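Local coordinates for protein interleukin-20 receptor subunit beta (Homo sapiens, PDB 6DF3) that pairs with IL20RA to form a receptor for IL19, IL20 and IL24, or with IL22RA1 to form one for IL20 and IL24, at residues V34-E39 against V73-R78; E130-Y135 against E144-V149; K170-V175 against S182-T187. The protein carries 1 engineered substitution. All coordinates share one frame; numbering follows the deposited sequence.

The three contacts come in series along an extracellular chain of two fibronectin type III domains. Contact 1 joins strands 31-37 and 74-83, the central pairing of a first-domain sheet; contacts 2 and 3 belong to the second domain, on the opposite side of the chain's centre. The centre of contact 1 is 36 Å from that of contact 2 and 30 Å from that of contact 3, and it touches neither. Contacts 2 and 3 have centres 9 Å apart, because strands 130-137 and 167-175 are neighbours in one antiparallel sheet of four strands. Pairing thus recurs in two separate domains, and the chain of another protein reaches contacts 1 and 2 but not contact 3.

Contact 1 of 3, residues V34-E39 against V73-R78; sequences VEYQGE and VPYNLR
In the first fibronectin type III domain, residues Glu35 to Gln37 pair with Asn76 to Arg78 as the C and F strands, the middle of the C'-C-F-G sheet. The segment axes come within 4.6 Å and run at 153°, which establishes the antiparallel sense. Glu35-Arg78 and Gln37-Asn76 are hydrogen-bonded pairs, each closed by two backbone bonds, with the non-hydrogen-bonded pair Tyr36-Leu77 between them. On the face carrying Glu35 and Arg78 a salt bridge reinforces the first pair. Arg78 leaves the backbone with CG between N and the carbonyl carbon (chi1 64°) and then stays extended to NE, which lays its guanidinium edge-on against the carboxylate. NH2 of Arg78 gives a nearly straight bond to OE1 of Glu35 (2.7 Å), and NE of Arg78 adds a weak one to the same oxygen (3.2 Å). The guanidinium also makes cation-pi contacts with Trp49 and Trp90. On the same face the two amides bond: Asn76 ND2 reaches Gln37 OE1 at 3.1 Å, lying in the carbonyl plane, while Gln37 NE2 turns to the carbonyls of Ser46 and Ile48, and Asn76 ND2 also meets Ser42 OG. On the other face the segments meet through carbon contacts. Tyr36 CB rests 3.6 Å from Leu77 CD2, and Tyr36 CD2 meets Tyr75 CE2 at 3.8 Å, in the plane of the Tyr75 ring at its edge. Over one face of that ring lies Gly38 CA, 3.7 Å from the centroid in a CH-pi contact, just before helix 39-44. The polar end of Tyr36, its OH, hydrogen-bonds a basic side chain of another protein's chain in the assembly. Antiparallel C-F pairing of this kind is characteristic of the fibronectin type III fold of cytokine receptors.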
ATOM      1  N   VAL C  34     -26.529  -6.775  -4.723  1.00 55.35           N
ATOM      2  CA  VAL C  34     -25.468  -7.763  -4.760  1.00 53.63           C
ATOM      3  C   VAL C  34     -24.715  -7.909  -3.419  1.00 53.95           C
ATOM      4  O   VAL C  34     -24.394  -6.911  -2.807  1.00 52.19           O
ATOM      5  CB  VAL C  34     -24.456  -7.422  -5.836  1.00 49.44           C
ATOM      6  CG1 VAL C  34     -23.349  -8.451  -5.853  1.00 46.48           C
ATOM      7  CG2 VAL C  34     -25.157  -7.308  -7.168  1.00 54.51           C
ATOM      8  N   GLU C  35     -24.421  -9.150  -3.009  1.00 51.34           N
ATOM      9  CA  GLU C  35     -23.578  -9.389  -1.840  1.00 50.76           C
ATOM     10  C   GLU C  35     -22.497 -10.416  -2.163  1.00 48.09           C
ATOM     11  O   GLU C  35     -22.653 -11.141  -3.129  1.00 48.52           O
ATOM     12  CB  GLU C  35     -24.417  -9.880  -0.698  1.00 52.38           C
ATOM     13  CG  GLU C  35     -25.362  -8.804  -0.229  1.00 55.32           C
ATOM     14  CD  GLU C  35     -26.188  -9.246   0.970  1.00 61.97           C
ATOM     15  OE1 GLU C  35     -26.243 -10.466   1.256  1.00 61.98           O
ATOM     16  OE2 GLU C  35     -26.818  -8.357   1.609  1.00 72.46           O
ATOM     17  N   TYR C  36     -21.415 -10.459  -1.365  1.00 46.24           N
ATOM     18  CA  TYR C  36     -20.268 -11.359  -1.636  1.00 42.28           C
ATOM     19  C   TYR C  36     -19.704 -11.921  -0.371  1.00 43.97           C
ATOM     20  O   TYR C  36     -20.004 -11.419   0.731  1.00 45.71           O
ATOM     21  CB  TYR C  36     -19.155 -10.591  -2.359  1.00 44.15           C
ATOM     22  CG  TYR C  36     -18.455  -9.487  -1.537  1.00 40.99           C
ATOM     23  CD1 TYR C  36     -18.983  -8.253  -1.433  1.00 48.18           C
ATOM     24  CD2 TYR C  36     -17.275  -9.737  -0.849  1.00 44.39           C
ATOM     25  CE1 TYR C  36     -18.355  -7.222  -0.708  1.00 47.57           C
ATOM     26  CE2 TYR C  36     -16.629  -8.756  -0.085  1.00 42.92           C
ATOM     27  CZ  TYR C  36     -17.175  -7.496  -0.031  1.00 45.62           C
ATOM     28  OH  TYR C  36     -16.615  -6.537   0.746  1.00 45.73           O
ATOM     29  N   GLN C  37     -18.957 -12.992  -0.531  1.00 44.06           N
ATOM     30  CA  GLN C  37     -18.075 -13.568   0.469  1.00 44.97           C
ATOM     31  C   GLN C  37     -16.756 -13.861  -0.199  1.00 45.12           C
ATOM     32  O   GLN C  37     -16.717 -14.405  -1.324  1.00 42.33           O
ATOM     33  CB  GLN C  37     -18.536 -14.981   0.849  1.00 46.81           C
ATOM     34  CG  GLN C  37     -19.872 -14.989   1.510  1.00 51.76           C
ATOM     35  CD  GLN C  37     -20.270 -16.357   2.044  1.00 49.89           C
ATOM     36  OE1 GLN C  37     -20.090 -17.358   1.359  1.00 50.48           O
ATOM     37  NE2 GLN C  37     -20.875 -16.385   3.205  1.00 48.15           N
ATOM     38  N   GLY C  38     -15.667 -13.529   0.461  1.00 43.53           N
ATOM     39  CA  GLY C  38     -14.359 -14.043   0.022  1.00 42.83           C
ATOM     40  C   GLY C  38     -14.269 -15.444   0.538  1.00 43.99           C
ATOM     41  O   GLY C  38     -15.157 -15.908   1.262  1.00 41.86           O
ATOM     42  N   GLU C  39     -13.208 -16.120   0.179  1.00 44.62           N
ATOM     43  CA  GLU C  39     -12.917 -17.437   0.698  1.00 46.31           C
ATOM     44  C   GLU C  39     -12.817 -17.484   2.234  1.00 48.20           C
ATOM     45  O   GLU C  39     -13.122 -18.507   2.841  1.00 46.39           O
ATOM     46  CB  GLU C  39     -11.600 -17.921   0.118  1.00 48.61           C
ATOM     47  CG  GLU C  39     -11.322 -19.356   0.456  1.00 52.26           C
ATOM     48  CD  GLU C  39      -9.983 -19.884  -0.100  1.00 57.07           C
ATOM     49  OE1 GLU C  39      -9.067 -19.088  -0.457  1.00 57.77           O
ATOM     50  OE2 GLU C  39      -9.869 -21.133  -0.215  1.00 66.00           O
ATOM     51  N   VAL C  73      -8.166 -14.761  -4.208  1.00 41.71           N
ATOM     52  CA  VAL C  73      -8.795 -15.950  -3.699  1.00 42.57           C
ATOM     53  C   VAL C  73     -10.215 -16.013  -4.357  1.00 42.95           C
ATOM     54  O   VAL C  73     -10.713 -14.973  -4.904  1.00 41.45           O
ATOM     55  CB  VAL C  73      -8.931 -15.907  -2.145  1.00 43.66           C
ATOM     56  CG1 VAL C  73      -7.591 -15.690  -1.444  1.00 44.65           C
ATOM     57  CG2 VAL C  73      -9.895 -14.826  -1.686  1.00 41.19           C
ATOM     58  N   PRO C  74     -10.867 -17.214  -4.339  1.00 43.12           N
ATOM     59  CA  PRO C  74     -12.206 -17.301  -4.910  1.00 43.96           C
ATOM     60  C   PRO C  74     -13.235 -16.627  -4.036  1.00 44.95           C
ATOM     61  O   PRO C  74     -13.191 -16.797  -2.839  1.00 49.10           O
ATOM     62  CB  PRO C  74     -12.521 -18.838  -4.991  1.00 42.36           C
ATOM     63  CG  PRO C  74     -11.494 -19.480  -4.076  1.00 45.39           C
ATOM     64  CD  PRO C  74     -10.339 -18.515  -3.876  1.00 43.79           C
ATOM     65  N   TYR C  75     -14.196 -15.963  -4.676  1.00 42.32           N
ATOM     66  CA  TYR C  75     -15.258 -15.195  -4.084  1.00 42.17           C
ATOM     67  C   TYR C  75     -16.615 -15.771  -4.561  1.00 41.91           C
ATOM     68  O   TYR C  75     -16.786 -16.058  -5.726  1.00 42.51           O
ATOM     69  CB  TYR C  75     -15.164 -13.711  -4.551  1.00 41.32           C
ATOM     70  CG  TYR C  75     -14.295 -12.841  -3.726  1.00 40.06           C
ATOM     71  CD1 TYR C  75     -12.929 -12.856  -3.920  1.00 41.09           C
ATOM     72  CD2 TYR C  75     -14.824 -11.990  -2.757  1.00 37.41           C
ATOM     73  CE1 TYR C  75     -12.063 -12.050  -3.147  1.00 44.20           C
ATOM     74  CE2 TYR C  75     -13.974 -11.182  -1.961  1.00 40.71           C
ATOM     75  CZ  TYR C  75     -12.585 -11.204  -2.155  1.00 41.24           C
ATOM     76  OH  TYR C  75     -11.682 -10.389  -1.468  1.00 40.97           O
ATOM     77  N   ASN C  76     -17.543 -15.908  -3.648  1.00 42.60           N
ATOM     78  CA  ASN C  76     -18.919 -16.117  -3.915  1.00 43.31           C
ATOM     79  C   ASN C  76     -19.595 -14.795  -4.052  1.00 42.65           C
ATOM     80  O   ASN C  76     -19.291 -13.859  -3.334  1.00 41.24           O
ATOM     81  CB  ASN C  76     -19.586 -16.879  -2.754  1.00 46.19           C
ATOM     82  CG  ASN C  76     -18.924 -18.208  -2.470  1.00 48.12           C
ATOM     83  OD1 ASN C  76     -18.350 -18.820  -3.353  1.00 52.56           O
ATOM     84  ND2 ASN C  76     -18.958 -18.624  -1.207  1.00 48.11           N
ATOM     85  N   LEU C  77     -20.572 -14.762  -4.931  1.00 43.46           N
ATOM     86  CA  LEU C  77     -21.375 -13.582  -5.203  1.00 44.89           C
ATOM     87  C   LEU C  77     -22.842 -14.045  -5.311  1.00 48.22           C
ATOM     88  O   LEU C  77     -23.115 -15.145  -5.757  1.00 47.96           O
ATOM     89  CB  LEU C  77     -20.898 -12.992  -6.498  1.00 48.07           C
ATOM     90  CG  LEU C  77     -19.541 -12.276  -6.429  1.00 47.87           C
ATOM     91  CD1 LEU C  77     -18.980 -12.185  -7.834  1.00 50.91           C
ATOM     92  CD2 LEU C  77     -19.792 -10.897  -5.866  1.00 51.17           C
ATOM     93  N   ARG C  78     -23.766 -13.244  -4.790  1.00 47.93           N
ATOM     94  CA  ARG C  78     -25.168 -13.498  -4.957  1.00 51.15           C
ATOM     95  C   ARG C  78     -25.947 -12.228  -5.225  1.00 52.86           C
ATOM     96  O   ARG C  78     -25.573 -11.148  -4.796  1.00 53.63           O
ATOM     97  CB  ARG C  78     -25.725 -14.183  -3.735  1.00 52.51           C
ATOM     98  CG  ARG C  78     -25.667 -13.376  -2.469  1.00 51.20           C
ATOM     99  CD  ARG C  78     -26.312 -14.152  -1.310  1.00 51.69           C
ATOM    100  NE  ARG C  78     -26.523 -13.296  -0.166  1.00 52.05           N
ATOM    101  CZ  ARG C  78     -27.005 -13.724   0.994  1.00 55.94           C
ATOM    102  NH1 ARG C  78     -27.374 -14.975   1.163  1.00 55.68           N
ATOM    103  NH2 ARG C  78     -27.131 -12.882   1.986  1.00 56.80           N
TER

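Contact 2 of 3, residues E130-Y135 against E144-V149; sequences EFLVAY and EHVKMV
Tyr135 and His145 meet near the turn end of the C-C' hairpin formed by strands 130-137 and 145-149, at one edge of a sheet of the second fibronectin type III domain, and with Val149 at the far end they bury the most surface here. CG of Tyr135 stands between its own N and carbonyl carbon (chi1 65°), and this swings the ring over toward the partner strand. His145 CB lies above one face of the phenol ring, while Lys147 CB approaches the ring edge, 4.1 Å from Tyr135 CE2. The imidazole and phenol rings are oblique, with planes 55° apart and Tyr135 CE1 4.1 Å from His145 ND1. That nitrogen is buried by the contact and has no modelled partner. The backbones seal this end through His145 N to Tyr135 O (2.8 Å) and a return bond from Tyr135 N.

Val149 is gripped more squarely: its N donates to Phe131 O at 2.8 Å and 164°, and its O accepts from Phe131 N while lying at the Phe131 ring edge. Its CG2 touches Val133 CG2 at 4.1 Å. On the reverse face, Leu132 runs alongside Met148, with CD1 3.5 Å from Met148 SD and CG 4.1 Å from Val146 CG1. Cut back to an alanine, this leucine would probably leave a gap beside Val146 and the Met148 thioether, which is likely to turn more freely.

Lys147 NZ hydrogen-bonds the backbone of another protein's chain. Strand 130-137 is flanked by strand 167-175 on its other edge, while Phe131, Val133, Tyr135 and Val149 pack inward on strands 117-122 and 156-160.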
ATOM      1  N   GLU C 130       1.852  -3.088 -14.282  1.00 72.35           N
ATOM      2  CA  GLU C 130       3.165  -2.639 -14.785  1.00 79.77           C
ATOM      3  C   GLU C 130       3.363  -3.105 -16.269  1.00 79.02           C
ATOM      4  O   GLU C 130       2.856  -4.202 -16.690  1.00 72.60           O
ATOM      5  CB  GLU C 130       4.296  -3.185 -13.901  1.00 85.86           C
ATOM      6  CG  GLU C 130       4.393  -2.557 -12.512  1.00 95.29           C
ATOM      7  CD  GLU C 130       5.332  -3.338 -11.573  1.00102.02           C
ATOM      8  OE1 GLU C 130       6.564  -3.272 -11.815  1.00 99.60           O
ATOM      9  OE2 GLU C 130       4.837  -4.041 -10.625  1.00100.28           O
ATOM     10  N   PHE C 131       4.084  -2.263 -17.031  1.00 75.90           N
ATOM     11  CA  PHE C 131       4.333  -2.463 -18.488  1.00 77.34           C
ATOM     12  C   PHE C 131       5.795  -2.815 -18.740  1.00 79.18           C
ATOM     13  O   PHE C 131       6.716  -2.128 -18.250  1.00 78.66           O
ATOM     14  CB  PHE C 131       3.984  -1.230 -19.339  1.00 76.63           C
ATOM     15  CG  PHE C 131       2.542  -0.835 -19.270  1.00 76.79           C
ATOM     16  CD1 PHE C 131       2.078  -0.018 -18.241  1.00 76.69           C
ATOM     17  CD2 PHE C 131       1.609  -1.310 -20.225  1.00 78.00           C
ATOM     18  CE1 PHE C 131       0.732   0.351 -18.168  1.00 77.50           C
ATOM     19  CE2 PHE C 131       0.258  -0.935 -20.171  1.00 75.75           C
ATOM     20  CZ  PHE C 131      -0.185  -0.118 -19.136  1.00 76.94           C
ATOM     21  N   LEU C 132       5.962  -3.908 -19.474  1.00 78.49           N
ATOM     22  CA  LEU C 132       7.209  -4.317 -20.088  1.00 80.86           C
ATOM     23  C   LEU C 132       7.224  -3.877 -21.532  1.00 80.94           C
ATOM     24  O   LEU C 132       6.306  -4.142 -22.283  1.00 81.64           O
ATOM     25  CB  LEU C 132       7.285  -5.820 -20.092  1.00 81.38           C
ATOM     26  CG  LEU C 132       8.632  -6.416 -19.803  1.00 86.41           C
ATOM     27  CD1 LEU C 132       8.506  -7.045 -18.426  1.00 86.06           C
ATOM     28  CD2 LEU C 132       9.067  -7.427 -20.886  1.00 88.62           C
ATOM     29  N   VAL C 133       8.284  -3.219 -21.940  1.00 83.87           N
ATOM     30  CA  VAL C 133       8.422  -2.762 -23.322  1.00 85.35           C
ATOM     31  C   VAL C 133       9.727  -3.327 -23.832  1.00 88.53           C
ATOM     32  O   VAL C 133      10.768  -3.109 -23.232  1.00 91.22           O
ATOM     33  CB  VAL C 133       8.384  -1.224 -23.446  1.00 85.09           C
ATOM     34  CG1 VAL C 133       8.405  -0.789 -24.905  1.00 87.05           C
ATOM     35  CG2 VAL C 133       7.122  -0.689 -22.779  1.00 82.20           C
ATOM     36  N   ALA C 134       9.644  -4.102 -24.906  1.00 90.87           N
ATOM     37  CA  ALA C 134      10.820  -4.637 -25.594  1.00 94.77           C
ATOM     38  C   ALA C 134      11.028  -3.769 -26.786  1.00 95.34           C
ATOM     39  O   ALA C 134      10.052  -3.427 -27.488  1.00 91.26           O
ATOM     40  CB  ALA C 134      10.615  -6.079 -26.039  1.00 96.82           C
ATOM     41  N   TYR C 135      12.293  -3.370 -26.976  1.00 98.26           N
ATOM     42  CA  TYR C 135      12.694  -2.659 -28.167  1.00101.80           C
ATOM     43  C   TYR C 135      14.119  -3.007 -28.634  1.00106.43           C
ATOM     44  O   TYR C 135      14.991  -3.392 -27.833  1.00105.92           O
ATOM     45  CB  TYR C 135      12.528  -1.145 -27.975  1.00102.14           C
ATOM     46  CG  TYR C 135      13.416  -0.457 -26.931  1.00104.03           C
ATOM     47  CD1 TYR C 135      14.708   0.070 -27.232  1.00108.68           C
ATOM     48  CD2 TYR C 135      12.926  -0.276 -25.654  1.00101.58           C
ATOM     49  CE1 TYR C 135      15.461   0.704 -26.234  1.00109.93           C
ATOM     50  CE2 TYR C 135      13.654   0.351 -24.679  1.00102.83           C
ATOM     51  CZ  TYR C 135      14.890   0.840 -24.948  1.00105.71           C
ATOM     52  OH  TYR C 135      15.433   1.438 -23.837  1.00104.96           O
ATOM     53  N   GLU C 144      17.462  -7.230 -27.942  1.00139.73           N
ATOM     54  CA  GLU C 144      16.326  -6.420 -27.502  1.00135.81           C
ATOM     55  C   GLU C 144      16.417  -6.046 -26.028  1.00132.38           C
ATOM     56  O   GLU C 144      16.556  -6.913 -25.158  1.00134.57           O
ATOM     57  CB  GLU C 144      14.961  -7.081 -27.849  1.00132.95           C
ATOM     58  CG  GLU C 144      14.454  -8.251 -26.989  1.00132.30           C
ATOM     59  CD  GLU C 144      13.191  -8.924 -27.582  1.00132.28           C
ATOM     60  OE1 GLU C 144      13.257  -9.470 -28.726  1.00135.81           O
ATOM     61  OE2 GLU C 144      12.128  -8.909 -26.912  1.00123.50           O
ATOM     62  N   HIS C 145      16.353  -4.742 -25.764  1.00128.93           N
ATOM     63  CA  HIS C 145      16.331  -4.233 -24.387  1.00125.77           C
ATOM     64  C   HIS C 145      14.894  -4.217 -23.841  1.00118.09           C
ATOM     65  O   HIS C 145      13.943  -4.581 -24.529  1.00112.63           O
ATOM     66  CB  HIS C 145      16.971  -2.844 -24.309  1.00127.72           C
ATOM     67  CG  HIS C 145      18.270  -2.746 -25.036  1.00130.89           C
ATOM     68  ND1 HIS C 145      18.374  -2.178 -26.285  1.00133.37           N
ATOM     69  CD2 HIS C 145      19.507  -3.187 -24.713  1.00134.74           C
ATOM     70  CE1 HIS C 145      19.632  -2.247 -26.693  1.00138.27           C
ATOM     71  NE2 HIS C 145      20.340  -2.854 -25.756  1.00139.53           N
ATOM     72  N   VAL C 146      14.769  -3.807 -22.587  1.00116.55           N
ATOM     73  CA  VAL C 146      13.522  -3.877 -21.848  1.00112.61           C
ATOM     74  C   VAL C 146      13.446  -2.700 -20.864  1.00109.59           C
ATOM     75  O   VAL C 146      14.193  -2.687 -19.889  1.00112.98           O
ATOM     76  CB  VAL C 146      13.415  -5.252 -21.116  1.00109.64           C
ATOM     77  CG1 VAL C 146      12.500  -5.187 -19.896  1.00106.45           C
ATOM     78  CG2 VAL C 146      12.964  -6.334 -22.093  1.00108.36           C
ATOM     79  N   LYS C 147      12.551  -1.737 -21.127  1.00104.44           N
ATOM     80  CA  LYS C 147      12.188  -0.690 -20.151  1.00100.18           C
ATOM     81  C   LYS C 147      10.833  -0.948 -19.477  1.00 94.27           C
ATOM     82  O   LYS C 147       9.790  -0.987 -20.128  1.00 88.26           O
ATOM     83  CB  LYS C 147      12.184   0.693 -20.821  1.00101.80           C
ATOM     84  CG  LYS C 147      12.177   1.859 -19.831  1.00102.43           C
ATOM     85  CD  LYS C 147      12.366   3.216 -20.503  1.00106.88           C
ATOM     86  CE  LYS C 147      13.477   4.049 -19.841  1.00111.74           C
ATOM     87  NZ  LYS C 147      13.197   4.365 -18.397  1.00111.24           N
ATOM     88  N   MET C 148      10.866  -1.116 -18.163  1.00 94.64           N
ATOM     89  CA  MET C 148       9.666  -1.146 -17.332  1.00 93.01           C
ATOM     90  C   MET C 148       9.115   0.262 -17.256  1.00 91.99           C
ATOM     91  O   MET C 148       9.872   1.198 -16.893  1.00 93.09           O
ATOM     92  CB  MET C 148       9.969  -1.624 -15.911  1.00 96.58           C
ATOM     93  CG  MET C 148      10.586  -3.011 -15.824  1.00104.11           C
ATOM     94  SD  MET C 148       9.583  -4.330 -16.563  1.00121.59           S
ATOM     95  CE  MET C 148      10.404  -5.779 -15.861  1.00118.73           C
ATOM     96  N   VAL C 149       7.833   0.417 -17.633  1.00 85.01           N
ATOM     97  CA  VAL C 149       7.103   1.695 -17.565  1.00 84.46           C
ATOM     98  C   VAL C 149       5.936   1.607 -16.576  1.00 84.22           C
ATOM     99  O   VAL C 149       5.019   0.749 -16.704  1.00 76.40           O
ATOM    100  CB  VAL C 149       6.551   2.153 -18.933  1.00 84.95           C
ATOM    101  CG1 VAL C 149       5.866   3.506 -18.789  1.00 86.76           C
ATOM    102  CG2 VAL C 149       7.636   2.282 -19.984  1.00 88.77           C
TER

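Contact 3 of 3, residues K170-V175 against S182-T187; sequences KAETFV and SAFSQT. Unlike the reference sequence in segment 170-175: Glu172 (reference Gln).
Phe184 lies between Lys170 and Glu172 in an F-G hairpin of the second fibronectin type III domain. The sequence Tyr181-Ser182-Ala183-Phe184-Ser185 resembles the WSXWS motif of type I cytokine receptors.

The hydrogen bonds pair serines with a strand. Ser182 OG accepts Thr173 N (3.1 Å) and Ser185 OG accepts Ala171 N (3.2 Å), while the two serine N-H groups return bonds to Thr173 O and Ala171 O. Each hydroxyl thus stands in for a backbone carbonyl on a segment whose phi/psi values, about -70/160°, keep it extended without regular strand pairing. Ser182 OG also donates to Ala183 O. Beside these bonds Thr173 CG2 packs against Ser182 CB at 3.5 Å.

Charged side chains then cover both faces of the Phe184 ring. On one, the extended Lys170 chain lays its CE in CH-pi contact with the ring and NZ in a cation-pi contact, 3.9 Å from the ring centroid. On the opposite face sits Glu172, where the reference sequence has glutamine; its CB makes a CH-pi contact, and farther along the same face its carboxylate is stacked with planes 19° apart, Glu172 OE2 being 3.5 Å from Phe184 CZ.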
ATOM      1  N   LYS C 170       7.381  -3.556 -29.087  1.00 95.31           N
ATOM      2  CA  LYS C 170       6.148  -4.177 -28.664  1.00 91.81           C
ATOM      3  C   LYS C 170       6.082  -4.054 -27.116  1.00 89.13           C
ATOM      4  O   LYS C 170       7.130  -3.901 -26.459  1.00 88.76           O
ATOM      5  CB  LYS C 170       6.092  -5.649 -29.080  1.00 91.60           C
ATOM      6  CG  LYS C 170       7.253  -6.455 -28.521  1.00 95.10           C
ATOM      7  CD  LYS C 170       7.221  -7.919 -28.884  1.00 97.83           C
ATOM      8  CE  LYS C 170       8.363  -8.665 -28.207  1.00100.37           C
ATOM      9  NZ  LYS C 170       8.302 -10.128 -28.473  1.00101.29           N
ATOM     10  N   ALA C 171       4.873  -4.174 -26.572  1.00 81.40           N
ATOM     11  CA  ALA C 171       4.600  -3.958 -25.147  1.00 80.16           C
ATOM     12  C   ALA C 171       3.614  -4.982 -24.581  1.00 77.87           C
ATOM     13  O   ALA C 171       2.680  -5.436 -25.249  1.00 75.37           O
ATOM     14  CB  ALA C 171       4.073  -2.549 -24.911  1.00 77.91           C
ATOM     15  N   GLU C 172       3.805  -5.271 -23.312  1.00 77.11           N
ATOM     16  CA  GLU C 172       3.186  -6.361 -22.595  1.00 74.06           C
ATOM     17  C   GLU C 172       2.790  -5.766 -21.237  1.00 73.29           C
ATOM     18  O   GLU C 172       3.357  -4.758 -20.816  1.00 70.07           O
ATOM     19  CB  GLU C 172       4.327  -7.356 -22.396  1.00 78.26           C
ATOM     20  CG  GLU C 172       3.997  -8.761 -22.003  1.00 79.09           C
ATOM     21  CD  GLU C 172       5.217  -9.541 -21.488  1.00 84.18           C
ATOM     22  OE1 GLU C 172       5.143 -10.791 -21.467  1.00 89.26           O
ATOM     23  OE2 GLU C 172       6.245  -8.947 -21.090  1.00 83.49           O
ATOM     24  N   THR C 173       1.913  -6.444 -20.515  1.00 68.46           N
ATOM     25  CA  THR C 173       1.361  -5.934 -19.297  1.00 69.73           C
ATOM     26  C   THR C 173       1.769  -6.992 -18.211  1.00 69.50           C
ATOM     27  O   THR C 173       2.010  -8.162 -18.558  1.00 70.06           O
ATOM     28  CB  THR C 173      -0.141  -5.828 -19.584  1.00 72.74           C
ATOM     29  OG1 THR C 173      -0.640  -4.486 -19.461  1.00 73.98           O
ATOM     30  CG2 THR C 173      -0.873  -6.817 -18.811  1.00 67.45           C
ATOM     31  N   PHE C 174       1.901  -6.574 -16.941  1.00 69.81           N
ATOM     32  CA  PHE C 174       2.223  -7.470 -15.783  1.00 68.99           C
ATOM     33  C   PHE C 174       1.437  -7.031 -14.555  1.00 66.11           C
ATOM     34  O   PHE C 174       1.391  -5.851 -14.288  1.00 63.75           O
ATOM     35  CB  PHE C 174       3.706  -7.460 -15.381  1.00 71.45           C
ATOM     36  CG  PHE C 174       4.005  -8.292 -14.152  1.00 71.71           C
ATOM     37  CD1 PHE C 174       3.934  -9.690 -14.190  1.00 72.79           C
ATOM     38  CD2 PHE C 174       4.325  -7.686 -12.939  1.00 75.81           C
ATOM     39  CE1 PHE C 174       4.192 -10.475 -13.050  1.00 76.09           C
ATOM     40  CE2 PHE C 174       4.594  -8.457 -11.790  1.00 77.43           C
ATOM     41  CZ  PHE C 174       4.530  -9.855 -11.834  1.00 75.73           C
ATOM     42  N   VAL C 175       0.858  -8.006 -13.837  1.00 62.06           N
ATOM     43  CA  VAL C 175      -0.114  -7.809 -12.753  1.00 59.96           C
ATOM     44  C   VAL C 175       0.401  -8.587 -11.514  1.00 60.36           C
ATOM     45  O   VAL C 175       0.205  -9.841 -11.385  1.00 59.25           O
ATOM     46  CB  VAL C 175      -1.552  -8.291 -13.194  1.00 63.20           C
ATOM     47  CG1 VAL C 175      -2.564  -8.204 -12.042  1.00 64.38           C
ATOM     48  CG2 VAL C 175      -2.093  -7.439 -14.343  1.00 62.05           C
ATOM     49  N   SER C 182       0.308 -10.364 -19.751  1.00 67.89           N
ATOM     50  CA  SER C 182      -0.371 -10.467 -21.054  1.00 69.57           C
ATOM     51  C   SER C 182       0.556 -10.919 -22.217  1.00 73.72           C
ATOM     52  O   SER C 182       1.781 -10.960 -22.102  1.00 73.17           O
ATOM     53  CB  SER C 182      -1.019  -9.135 -21.471  1.00 68.72           C
ATOM     54  OG  SER C 182      -0.106  -8.216 -22.057  1.00 70.80           O
ATOM     55  N   ALA C 183      -0.069 -11.236 -23.346  1.00 73.69           N
ATOM     56  CA  ALA C 183       0.623 -11.417 -24.626  1.00 76.04           C
ATOM     57  C   ALA C 183       1.241 -10.075 -24.999  1.00 77.35           C
ATOM     58  O   ALA C 183       0.773  -9.034 -24.535  1.00 75.54           O
ATOM     59  CB  ALA C 183      -0.372 -11.851 -25.727  1.00 73.98           C
ATOM     60  N   PHE C 184       2.262 -10.094 -25.855  1.00 83.62           N
ATOM     61  CA  PHE C 184       2.784  -8.853 -26.441  1.00 85.06           C
ATOM     62  C   PHE C 184       1.770  -8.241 -27.401  1.00 84.92           C
ATOM     63  O   PHE C 184       0.964  -8.949 -27.989  1.00 88.93           O
ATOM     64  CB  PHE C 184       4.127  -9.091 -27.140  1.00 89.86           C
ATOM     65  CG  PHE C 184       5.270  -9.201 -26.179  1.00 92.31           C
ATOM     66  CD1 PHE C 184       5.947  -8.040 -25.738  1.00 93.21           C
ATOM     67  CD2 PHE C 184       5.642 -10.434 -25.651  1.00 92.89           C
ATOM     68  CE1 PHE C 184       6.995  -8.121 -24.827  1.00 93.46           C
ATOM     69  CE2 PHE C 184       6.700 -10.516 -24.734  1.00 95.16           C
ATOM     70  CZ  PHE C 184       7.384  -9.358 -24.331  1.00 93.62           C
ATOM     71  N   SER C 185       1.788  -6.918 -27.534  1.00 82.79           N
ATOM     72  CA  SER C 185       1.007  -6.235 -28.567  1.00 84.77           C
ATOM     73  C   SER C 185       1.672  -6.454 -29.943  1.00 89.57           C
ATOM     74  O   SER C 185       2.797  -6.989 -30.022  1.00 90.40           O
ATOM     75  CB  SER C 185       0.948  -4.735 -28.295  1.00 83.10           C
ATOM     76  OG  SER C 185       2.262  -4.170 -28.416  1.00 82.34           O
ATOM     77  N   GLN C 186       1.008  -5.989 -31.000  1.00 91.48           N
ATOM     78  CA  GLN C 186       1.618  -5.983 -32.332  1.00 98.46           C
ATOM     79  C   GLN C 186       2.935  -5.172 -32.314  1.00 99.81           C
ATOM     80  O   GLN C 186       2.991  -4.091 -31.719  1.00 98.56           O
ATOM     81  CB  GLN C 186       0.655  -5.360 -33.360  1.00102.96           C
ATOM     82  CG  GLN C 186      -0.359  -6.333 -33.968  1.00108.59           C
ATOM     83  CD  GLN C 186       0.014  -6.810 -35.375  1.00113.93           C
ATOM     84  OE1 GLN C 186       0.942  -6.285 -36.012  1.00115.05           O
ATOM     85  NE2 GLN C 186      -0.725  -7.804 -35.869  1.00116.61           N
ATOM     86  N   THR C 187       3.982  -5.695 -32.959  1.00101.35           N
ATOM     87  CA  THR C 187       5.215  -4.937 -33.140  1.00102.84           C
ATOM     88  C   THR C 187       4.944  -3.762 -34.066  1.00107.20           C
ATOM     89  O   THR C 187       4.283  -3.899 -35.089  1.00106.41           O
ATOM     90  CB  THR C 187       6.376  -5.775 -33.701  1.00105.27           C
ATOM     91  OG1 THR C 187       6.711  -6.796 -32.771  1.00102.61           O
ATOM     92  CG2 THR C 187       7.643  -4.918 -33.924  1.00108.64           C
TER